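Local coordinates for protein glycoside hydrolase family 43 (Halothermothrix orenii, PDB 4QQS) that probably hydrolyses O-glycosidic bonds in plant polysaccharides as a thermostable five-bladed beta-propeller glycosidase with alpha-L-arabinofuranosidase activity, at residues T4-G14 with G303-N315. Residues are numbered along the deposited sequence; the frame is centred on the assembly and turned at random.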
loop_
_atom_site.group_PDB
_atom_site.type_symbol
_atom_site.label_atom_id
_atom_site.label_comp_id
_atom_site.label_asym_id
_atom_site.label_seq_id
_atom_site.Cartn_x
_atom_site.Cartn_y
_atom_site.Cartn_z
ATOM N N THR A 4 20.099 9.291 14.018
ATOM C CA THR A 4 19.900 9.145 12.576
ATOM C C THR A 4 19.305 7.794 12.186
ATOM O O THR A 4 19.161 6.905 13.021
ATOM C CB THR A 4 21.232 9.268 11.820
ATOM O OG1 THR A 4 22.092 8.181 12.195
ATOM C CG2 THR A 4 21.908 10.595 12.137
ATOM N N TYR A 5 18.974 7.651 10.902
ATOM C CA TYR A 5 18.614 6.353 10.328
ATOM C C TYR A 5 19.331 6.153 8.996
ATOM O O TYR A 5 19.679 7.117 8.316
ATOM C CB TYR A 5 17.095 6.199 10.151
ATOM C CG TYR A 5 16.493 6.965 8.988
ATOM C CD1 TYR A 5 16.425 6.406 7.719
ATOM C CD2 TYR A 5 15.966 8.243 9.163
ATOM C CE1 TYR A 5 15.857 7.102 6.658
ATOM C CE2 TYR A 5 15.395 8.939 8.111
ATOM C CZ TYR A 5 15.347 8.360 6.857
ATOM O OH TYR A 5 14.777 9.061 5.820
ATOM N N THR A 6 19.539 4.892 8.624
ATOM C CA THR A 6 20.055 4.538 7.308
ATOM C C THR A 6 19.157 3.453 6.753
ATOM O O THR A 6 18.974 2.416 7.388
ATOM C CB THR A 6 21.509 4.017 7.378
ATOM O OG1 THR A 6 22.357 5.013 7.963
ATOM C CG2 THR A 6 22.046 3.684 5.999
ATOM N N ASN A 7 18.590 3.696 5.577
ATOM C CA ASN A 7 17.804 2.681 4.909
ATOM C C ASN A 7 18.688 1.531 4.464
ATOM O O ASN A 7 19.870 1.730 4.198
ATOM C CB ASN A 7 17.113 3.267 3.679
ATOM C CG ASN A 7 15.894 4.080 4.021
ATOM O OD1 ASN A 7 15.090 3.692 4.876
ATOM N ND2 ASN A 7 15.725 5.197 3.328
ATOM N N PRO A 8 18.116 0.330 4.348
ATOM C CA PRO A 8 16.739 -0.022 4.710
ATOM C C PRO A 8 16.563 -0.133 6.230
ATOM O O PRO A 8 17.359 -0.785 6.882
ATOM C CB PRO A 8 16.548 -1.399 4.057
ATOM C CG PRO A 8 17.626 -1.493 3.026
ATOM C CD PRO A 8 18.779 -0.766 3.623
ATOM N N VAL A 9 15.526 0.474 6.794
ATOM C CA VAL A 9 15.351 0.499 8.241
ATOM C C VAL A 9 14.767 -0.807 8.769
ATOM O O VAL A 9 13.799 -1.337 8.213
ATOM C CB VAL A 9 14.495 1.692 8.725
ATOM C CG1 VAL A 9 15.222 2.996 8.483
ATOM C CG2 VAL A 9 13.120 1.691 8.080
ATOM N N GLY A 10 15.370 -1.326 9.831
ATOM C CA GLY A 10 14.854 -2.500 10.501
ATOM C C GLY A 10 15.407 -3.817 9.997
ATOM O O GLY A 10 15.183 -4.858 10.624
ATOM N N GLY A 11 16.082 -3.796 8.850
ATOM C CA GLY A 11 16.627 -5.008 8.278
ATOM C C GLY A 11 15.568 -6.044 7.968
ATOM O O GLY A 11 15.808 -7.247 8.083
ATOM N N ILE A 12 14.393 -5.576 7.572
ATOM C CA ILE A 12 13.278 -6.452 7.291
ATOM C C ILE A 12 13.305 -6.821 5.818
ATOM O O ILE A 12 13.135 -5.959 4.962
ATOM C CB ILE A 12 11.951 -5.760 7.621
ATOM C CG1 ILE A 12 11.897 -5.379 9.101
ATOM C CG2 ILE A 12 10.782 -6.662 7.272
ATOM C CD1 ILE A 12 10.786 -4.421 9.421
ATOM N N THR A 13 13.559 -8.091 5.537
ATOM C CA THR A 13 13.639 -8.581 4.176
ATOM C C THR A 13 12.631 -9.704 3.985
ATOM O O THR A 13 11.946 -10.116 4.920
ATOM C CB THR A 13 15.056 -9.059 3.823
ATOM O OG1 THR A 13 15.335 -10.256 4.557
ATOM C CG2 THR A 13 16.105 -7.980 4.134
ATOM N N GLY A 14 12.515 -10.165 2.747
ATOM C CA GLY A 14 11.547 -11.190 2.403
ATOM C C GLY A 14 10.116 -10.686 2.464
ATOM O O GLY A 14 9.189 -11.472 2.698
ATOM N N GLY A 303 14.507 11.667 -1.415
ATOM C CA GLY A 303 14.982 10.303 -1.513
ATOM C C GLY A 303 14.909 9.781 -2.932
ATOM O O GLY A 303 14.585 10.516 -3.867
ATOM N N PRO A 304 15.182 8.495 -3.102
ATOM C CA PRO A 304 15.426 7.526 -2.029
ATOM C C PRO A 304 16.836 7.642 -1.469
ATOM O O PRO A 304 17.786 7.880 -2.223
ATOM C CB PRO A 304 15.237 6.195 -2.743
ATOM C CG PRO A 304 15.710 6.474 -4.140
ATOM C CD PRO A 304 15.247 7.871 -4.435
ATOM N N THR A 305 16.977 7.476 -0.157
ATOM C CA THR A 305 18.280 7.595 0.485
ATOM C C THR A 305 18.805 6.251 0.958
ATOM O O THR A 305 18.049 5.333 1.276
ATOM C CB THR A 305 18.251 8.531 1.704
ATOM O OG1 THR A 305 17.458 7.950 2.743
ATOM C CG2 THR A 305 17.737 9.898 1.343
ATOM N N ARG A 306 20.134 6.168 1.013
ATOM C CA ARG A 306 20.841 5.036 1.607
ATOM C C ARG A 306 22.076 5.516 2.347
ATOM O O ARG A 306 23.111 4.866 2.314
ATOM C CB ARG A 306 21.282 4.055 0.528
ATOM C CG ARG A 306 20.170 3.239 -0.010
ATOM C CD ARG A 306 19.778 2.196 0.974
ATOM N NE ARG A 306 19.907 0.867 0.393
ATOM C CZ ARG A 306 18.901 0.161 -0.113
ATOM N NH1 ARG A 306 17.655 0.642 -0.121
ATOM N NH2 ARG A 306 19.136 -1.045 -0.606
ATOM N N SER A 307 21.962 6.667 2.986
ATOM C CA SER A 307 23.027 7.236 3.795
ATOM C C SER A 307 22.363 7.793 5.043
ATOM O O SER A 307 21.153 7.957 5.065
ATOM C CB SER A 307 23.734 8.349 3.033
ATOM O OG SER A 307 22.823 9.361 2.648
ATOM N N PRO A 308 23.144 8.085 6.086
ATOM C CA PRO A 308 22.530 8.542 7.337
ATOM C C PRO A 308 21.692 9.818 7.192
ATOM O O PRO A 308 22.172 10.817 6.642
ATOM C CB PRO A 308 23.739 8.789 8.241
ATOM C CG PRO A 308 24.778 7.871 7.713
ATOM C CD PRO A 308 24.594 7.874 6.234
ATOM N N GLN A 309 20.466 9.768 7.702
ATOM C CA GLN A 309 19.530 10.885 7.647
ATOM C C GLN A 309 19.114 11.237 9.060
ATOM O O GLN A 309 19.090 10.364 9.920
ATOM C CB GLN A 309 18.266 10.494 6.882
ATOM C CG GLN A 309 18.502 10.013 5.477
ATOM C CD GLN A 309 19.086 11.068 4.583
ATOM O OE1 GLN A 309 18.559 12.178 4.475
ATOM N NE2 GLN A 309 20.190 10.732 3.925
ATOM N N PRO A 310 18.738 12.504 9.298
ATOM C CA PRO A 310 18.197 12.856 10.613
ATOM C C PRO A 310 17.006 11.977 10.970
ATOM O O PRO A 310 16.139 11.710 10.133
ATOM C CB PRO A 310 17.768 14.317 10.443
ATOM C CG PRO A 310 18.638 14.834 9.353
ATOM C CD PRO A 310 18.800 13.676 8.409
ATOM N N GLY A 311 16.979 11.505 12.208
ATOM C CA GLY A 311 15.905 10.645 12.659
ATOM C C GLY A 311 14.543 11.308 12.524
ATOM O O GLY A 311 14.450 12.528 12.581
ATOM N N PRO A 312 13.479 10.514 12.332
ATOM C CA PRO A 312 12.138 11.100 12.315
ATOM C C PRO A 312 11.915 11.977 13.546
ATOM O O PRO A 312 12.231 11.557 14.658
ATOM C CB PRO A 312 11.229 9.863 12.310
ATOM C CG PRO A 312 12.041 8.828 11.600
ATOM C CD PRO A 312 13.448 9.059 12.087
ATOM N N ARG A 313 11.419 13.193 13.345
ATOM C CA ARG A 313 11.383 14.180 14.418
ATOM C C ARG A 313 10.565 13.696 15.603
ATOM O O ARG A 313 9.457 13.184 15.464
ATOM C CB ARG A 313 10.865 15.529 13.911
ATOM C CG ARG A 313 11.903 16.311 13.081
ATOM C CD ARG A 313 11.306 17.537 12.383
ATOM N NE ARG A 313 10.465 18.223 13.338
ATOM C CZ ARG A 313 10.868 19.086 14.251
ATOM N NH1 ARG A 313 12.104 19.563 14.240
ATOM N NH2 ARG A 313 9.988 19.509 15.136
ATOM N N SER A 314 11.144 13.926 16.777
ATOM C CA SER A 314 10.586 13.484 18.042
ATOM C C SER A 314 10.856 14.534 19.100
ATOM O O SER A 314 11.812 15.311 19.004
ATOM C CB SER A 314 11.233 12.167 18.474
ATOM O OG SER A 314 12.590 12.341 18.838
ATOM N N ASN A 315 10.011 14.552 20.121
ATOM C CA ASN A 315 10.227 15.440 21.254
ATOM C C ASN A 315 11.245 14.845 22.216
ATOM O O ASN A 315 11.628 13.681 22.076
ATOM C CB ASN A 315 8.904 15.713 21.963
ATOM C CG ASN A 315 8.007 16.630 21.166
ATOM O OD1 ASN A 315 8.454 17.663 20.661
ATOM N ND2 ASN A 315 6.740 16.254 21.029
ATOM O OXT ASN A 315 11.719 15.510 23.138
HETATM O O HOH W 1 19.042 6.277 4.307
#
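Gln309 CB lies over one face of the Tyr5 ring, 3.8 Å from the centroid and 26° off the normal, a CH-pi contact displaced toward the CE2-CZ rim. At the ring's edge, near its plane, sit Pro310 O, 3.5 Å from Tyr5 CE2, and the CA of Gly311, with Asn7 ND2 in the ring plane at the edge as well. A second flat group, the Arg306 guanidinium, carries Pro8 CG 3.7 Å above the centre of one face; bends at chi2 (-75°) and chi3 bring it back over the proline although CB points away. The backbones of the Tyr5-Gln309 pair form a single antiparallel bridge of the hydrogen-bonded kind: Tyr5 N donates to Gln309 O (2.9 Å) and Gln309 N to Tyr5 O (2.8 Å). The N-terminal segment thus pairs with the chain that follows strand 298-302, bringing the two ends of the five-bladed beta-propeller together on the outer side of a blade, away from the annotated sites. Asn7 ND2 donates to Thr305 O (3.1 Å), which lies in the amide plane, although the donor stands above the carbonyl plane; ND2 also hydrogen-bonds to Ile289 O. One water accepts from Asn7 N and donates to Thr305 OG1 and Ser307 O, bridging the segments. Tyr5 OH and Thr305 OG1 both hydrogen-bond to Asp290 OD1, so replacing Tyr5 by an alanine would probably leave a gap beside Gln309 CB and Pro312 and deprive that carboxylate oxygen of a hydroxyl partner. Pro312 CD touches Tyr5 CD2 at 3.9 Å, and both side chains rest on Phe269.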